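Flagellin (Burkholderia pseudomallei, PDB 4CFI) builds the filament of the bacterial flagellum as its repeating subunit, and is a target of the immune response. Local coordinates at residues T164-G168 and L185-A191; T218-L222 and S236-A240. All blocks are in the same frame, centred on the assembly; numbering follows the deposited sequence.

Contact 1 of 2, residues T164-G168 and L185-A191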
loop_
_atom_site.group_PDB
_atom_site.type_symbol
_atom_site.label_atom_id
_atom_site.label_comp_id
_atom_site.label_asym_id
_atom_site.label_seq_id
_atom_site.Cartn_x
_atom_site.Cartn_y
_atom_site.Cartn_z
ATOM N N THR A 164 13.519 17.624 -11.727
ATOM C CA THR A 164 13.192 17.554 -13.145
ATOM C C THR A 164 14.346 16.928 -13.929
ATOM O O THR A 164 14.131 16.101 -14.816
ATOM C CB THR A 164 12.869 18.989 -13.674
ATOM O OG1 THR A 164 11.698 19.460 -12.988
ATOM C CG2 THR A 164 12.666 19.003 -15.194
ATOM N N ALA A 165 15.565 17.357 -13.615
ATOM C CA ALA A 165 16.755 16.933 -14.368
ATOM C C ALA A 165 17.075 15.452 -14.240
ATOM O O ALA A 165 17.681 14.873 -15.137
ATOM C CB ALA A 165 17.969 17.737 -13.928
ATOM N N VAL A 166 16.704 14.851 -13.104
ATOM C CA VAL A 166 16.986 13.436 -12.824
ATOM C C VAL A 166 15.794 12.555 -13.199
ATOM O O VAL A 166 15.963 11.517 -13.843
ATOM C CB VAL A 166 17.391 13.217 -11.334
ATOM C CG1 VAL A 166 17.512 11.727 -11.010
ATOM C CG2 VAL A 166 18.696 13.942 -11.062
ATOM N N PHE A 167 14.591 12.963 -12.820
ATOM C CA PHE A 167 13.401 12.115 -12.877
ATOM C C PHE A 167 12.420 12.483 -13.971
ATOM O O PHE A 167 11.447 11.753 -14.183
ATOM C CB PHE A 167 12.720 12.112 -11.515
ATOM C CG PHE A 167 13.593 11.529 -10.430
ATOM C CD1 PHE A 167 13.848 10.177 -10.386
ATOM C CD2 PHE A 167 14.156 12.349 -9.444
ATOM C CE1 PHE A 167 14.647 9.630 -9.388
ATOM C CE2 PHE A 167 14.968 11.802 -8.465
ATOM C CZ PHE A 167 15.219 10.455 -8.429
ATOM N N GLY A 168 12.655 13.584 -14.674
ATOM C CA GLY A 168 11.714 14.035 -15.692
ATOM C C GLY A 168 10.544 14.803 -15.097
ATOM O O GLY A 168 10.543 15.150 -13.914
ATOM N N LEU A 185 8.659 5.600 -11.881
ATOM C CA LEU A 185 9.918 6.232 -11.561
ATOM C C LEU A 185 10.916 5.902 -12.652
ATOM O O LEU A 185 11.076 4.746 -12.989
ATOM C CB LEU A 185 10.434 5.741 -10.206
ATOM C CG LEU A 185 11.650 6.497 -9.664
ATOM C CD1 LEU A 185 11.285 7.917 -9.250
ATOM C CD2 LEU A 185 12.279 5.744 -8.497
ATOM N N ALA A 186 11.598 6.937 -13.148
ATOM C CA ALA A 186 12.616 6.835 -14.180
ATOM C C ALA A 186 13.839 7.632 -13.717
ATOM O O ALA A 186 13.716 8.791 -13.348
ATOM C CB ALA A 186 12.081 7.408 -15.484
ATOM N N LEU A 187 14.999 6.982 -13.694
ATOM C CA LEU A 187 16.234 7.572 -13.193
ATOM C C LEU A 187 17.159 7.917 -14.361
ATOM O O LEU A 187 17.449 7.054 -15.188
ATOM C CB LEU A 187 16.937 6.563 -12.301
ATOM C CG LEU A 187 18.209 7.036 -11.597
ATOM C CD1 LEU A 187 17.906 8.084 -10.540
ATOM C CD2 LEU A 187 18.921 5.844 -10.953
ATOM N N SER A 188 17.652 9.145 -14.407
ATOM C CA SER A 188 18.538 9.559 -15.476
ATOM C C SER A 188 19.812 8.756 -15.490
ATOM O O SER A 188 20.304 8.343 -14.446
ATOM C CB SER A 188 18.889 11.032 -15.325
ATOM O OG SER A 188 19.614 11.240 -14.110
ATOM N N THR A 189 20.405 8.607 -16.666
ATOM C CA THR A 189 21.729 7.992 -16.722
ATOM C C THR A 189 22.766 8.875 -16.003
ATOM O O THR A 189 23.716 8.358 -15.392
ATOM C CB THR A 189 22.150 7.664 -18.158
ATOM O OG1 THR A 189 22.084 8.857 -18.932
ATOM C CG2 THR A 189 21.231 6.592 -18.766
ATOM N N SER A 190 22.593 10.193 -16.077
ATOM C CA SER A 190 23.505 11.120 -15.414
ATOM C C SER A 190 23.534 10.960 -13.898
ATOM O O SER A 190 24.498 11.364 -13.266
ATOM C CB SER A 190 23.168 12.566 -15.778
ATOM O OG SER A 190 23.505 12.844 -17.123
ATOM N N ALA A 191 22.475 10.409 -13.311
ATOM C CA ALA A 191 22.455 10.212 -11.858
ATOM C C ALA A 191 23.515 9.234 -11.357
ATOM O O ALA A 191 23.947 9.353 -10.203
ATOM C CB ALA A 191 21.076 9.758 -11.405
HETATM O O HOH W 1 20.286 13.927 -14.443
HETATM O O HOH W 2 10.608 9.576 -12.565
#

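Contact 2 of 2, residues T218-L222 and S236-A240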
loop_
_atom_site.group_PDB
_atom_site.type_symbol
_atom_site.label_atom_id
_atom_site.label_comp_id
_atom_site.label_asym_id
_atom_site.label_seq_id
_atom_site.Cartn_x
_atom_site.Cartn_y
_atom_site.Cartn_z
ATOM N N THR A 218 -3.155 -6.831 -4.605
ATOM C CA THR A 218 -4.221 -7.058 -3.623
ATOM C C THR A 218 -3.798 -8.173 -2.663
ATOM O O THR A 218 -2.845 -8.928 -2.916
ATOM C CB THR A 218 -5.564 -7.428 -4.296
ATOM O OG1 THR A 218 -5.407 -8.607 -5.087
ATOM C CG2 THR A 218 -6.064 -6.249 -5.183
ATOM N N VAL A 219 -4.510 -8.292 -1.547
ATOM C CA VAL A 219 -4.160 -9.291 -0.521
ATOM C C VAL A 219 -4.058 -10.689 -1.151
ATOM O O VAL A 219 -3.163 -11.457 -0.817
ATOM C CB VAL A 219 -5.149 -9.231 0.649
ATOM C CG1 VAL A 219 -4.931 -10.411 1.588
ATOM C CG2 VAL A 219 -4.995 -7.904 1.389
ATOM N N SER A 220 -4.942 -10.995 -2.099
ATOM C CA SER A 220 -4.955 -12.293 -2.777
ATOM C C SER A 220 -3.619 -12.715 -3.360
ATOM O O SER A 220 -3.278 -13.895 -3.321
ATOM C CB SER A 220 -6.006 -12.291 -3.893
ATOM O OG SER A 220 -5.735 -11.294 -4.868
ATOM N N ASN A 221 -2.863 -11.756 -3.901
ATOM C CA ASN A 221 -1.641 -12.059 -4.637
ATOM C C ASN A 221 -0.362 -11.624 -3.923
ATOM O O ASN A 221 0.689 -11.524 -4.566
ATOM C CB ASN A 221 -1.708 -11.481 -6.065
ATOM C CG ASN A 221 -2.612 -12.295 -6.991
ATOM O OD1 ASN A 221 -3.385 -11.737 -7.764
ATOM N ND2 ASN A 221 -2.500 -13.616 -6.938
ATOM N N LEU A 222 -0.413 -11.430 -2.598
ATOM C CA LEU A 222 0.788 -11.127 -1.839
ATOM C C LEU A 222 1.705 -12.329 -1.712
ATOM O O LEU A 222 1.265 -13.461 -1.501
ATOM C CB LEU A 222 0.435 -10.607 -0.455
ATOM C CG LEU A 222 -0.303 -9.258 -0.468
ATOM C CD1 LEU A 222 -0.665 -8.857 0.947
ATOM C CD2 LEU A 222 0.534 -8.179 -1.155
ATOM N N SER A 236 0.279 -3.029 1.025
ATOM C CA SER A 236 -1.029 -3.594 0.732
ATOM C C SER A 236 -1.843 -3.811 1.993
ATOM O O SER A 236 -3.043 -3.502 2.013
ATOM C CB SER A 236 -0.875 -4.910 -0.025
ATOM O OG SER A 236 -2.128 -5.393 -0.495
ATOM N N ILE A 237 -1.222 -4.352 3.045
ATOM C CA ILE A 237 -1.918 -4.569 4.309
ATOM C C ILE A 237 -2.293 -3.244 4.978
ATOM O O ILE A 237 -3.388 -3.126 5.538
ATOM C CB ILE A 237 -1.091 -5.460 5.266
ATOM C CG1 ILE A 237 -0.979 -6.893 4.707
ATOM C CG2 ILE A 237 -1.676 -5.444 6.682
ATOM C CD1 ILE A 237 -2.295 -7.631 4.650
ATOM N N ASP A 238 -1.399 -2.253 4.953
ATOM C CA ASP A 238 -1.773 -0.940 5.473
ATOM C C ASP A 238 -3.075 -0.448 4.799
ATOM O O ASP A 238 -3.992 0.062 5.459
ATOM C CB ASP A 238 -0.643 0.089 5.283
ATOM C CG ASP A 238 0.506 -0.072 6.272
ATOM O OD1 ASP A 238 0.377 -0.795 7.284
ATOM O OD2 ASP A 238 1.551 0.559 6.008
ATOM N N ASN A 239 -3.153 -0.612 3.481
ATOM C CA ASN A 239 -4.327 -0.184 2.728
ATOM C C ASN A 239 -5.559 -1.014 3.037
ATOM O O ASN A 239 -6.652 -0.480 3.170
ATOM C CB ASN A 239 -4.020 -0.189 1.235
ATOM C CG ASN A 239 -3.042 0.906 0.849
ATOM O OD1 ASN A 239 -2.660 1.748 1.676
ATOM N ND2 ASN A 239 -2.623 0.902 -0.384
ATOM N N ALA A 240 -5.394 -2.325 3.138
ATOM C CA ALA A 240 -6.513 -3.202 3.483
ATOM C C ALA A 240 -7.058 -2.873 4.874
ATOM O O ALA A 240 -8.272 -2.837 5.077
ATOM C CB ALA A 240 -6.088 -4.658 3.402
#

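Contact 1 of 2, residues T164-G168 and L185-A191
Ala165 meets Ser188 through a water. Its carbonyl O accepts a hydrogen bond from water 1 (2.9 Å), and that water in turn accepts one from Ser188 OG.

Val166 takes part with its carbonyl O and with CG1. The carbonyl O receives Ser188 N at 3.0 Å, a weak bond because the angle at the hydrogen is only 127°. CG1 stands anti to the backbone N (chi1 173°). This branch reaches Leu187 CD1 at 3.7 Å, with Ala191 CB a little farther off. The same methyl sits 3.5 Å above the plane of the Phe167 ring, over its centre.

Residues 164-167 are the last turn of helix 160-167, and Gly168 follows it. Residues 185-191 run past this helix end. Both segments belong to the D2 domain of flagellin, where they pack against the three-stranded antiparallel sheet. Ile119 and Ile138 of that sheet touch Val166 and Phe167, and Phe150 stacks on the Phe167 ring.

Phe167 meets three consecutive residues of the other segment. Its CD1 lies 3.6 Å from Leu185 CD1, the two side chains crossing at a slant. CE1 approaches Leu187 CD1 at 3.8 Å, here with the side chains alongside and pointing the same way. Between the leucines, the carbonyl O of Ala186 comes to 3.3 Å from Phe167 CD1 and takes a CA-H...O contact from Phe167 CA (3.4 Å). Ala186 N donates to water 2, which also lies at hydrogen-bonding distance from Phe167 O.

Contact 2 of 2, residues T218-L222 and S236-A240
Leu222 lays its two methyls against Ser236, on the helix 227-257. CD2 comes to 3.7 Å from Ser236 CB, and CD1 also lies near this carbon. Leu222 CD1 is also 4.2 Å from Ile237 CD1. Val219 fills the neighbouring place. Its CG2, set anti to the carbonyl carbon by a chi1 of 170°, touches Ala240 CB at 4.0 Å and approaches Ile237 CD1.

Residues 236, 237 and 240 thus form one stripe of the helix, a turn apart at Ser236 and Ala240. The short 3-10 turn 219-220 holds Val219 over it, and Leu222 follows just after. Leu20 of helix 2-31 also touches Ile237 and Ala240. This pairs the N-terminal and C-terminal helices, as in the helical D1 core of flagellins.

Ser236 OG is 3.9 Å from Val219 N, and its hydrogen-bonding partners are instead Gln217 O and Gly103 N. No hydrogen bond joins the two segments. The contact therefore depends on apolar packing, while the Ser236 hydroxyl is satisfied by the backbone O of Gln217, just before Thr218, and the backbone N of Gly103, distant in sequence.

In the fold
Contact 1 and contact 2 follow each other along the chain and do not touch. Their centres are about 30 Å apart, and about 17 Å separates their nearest atoms. The centre of contact 1 is about 24 Å from the centre of the chain, in the D2 domain. That of contact 2 is about 7 Å from the same point, among the long helices. Helix 197-213 lies between them in sequence: Leu185 and Leu187 of contact 1 pack on it, and the chain then runs on to residues 218-222. Contact 1 is partly buried, whereas contact 2 is buried. Flagellin is a structural protein, and both contacts are packing within its fold.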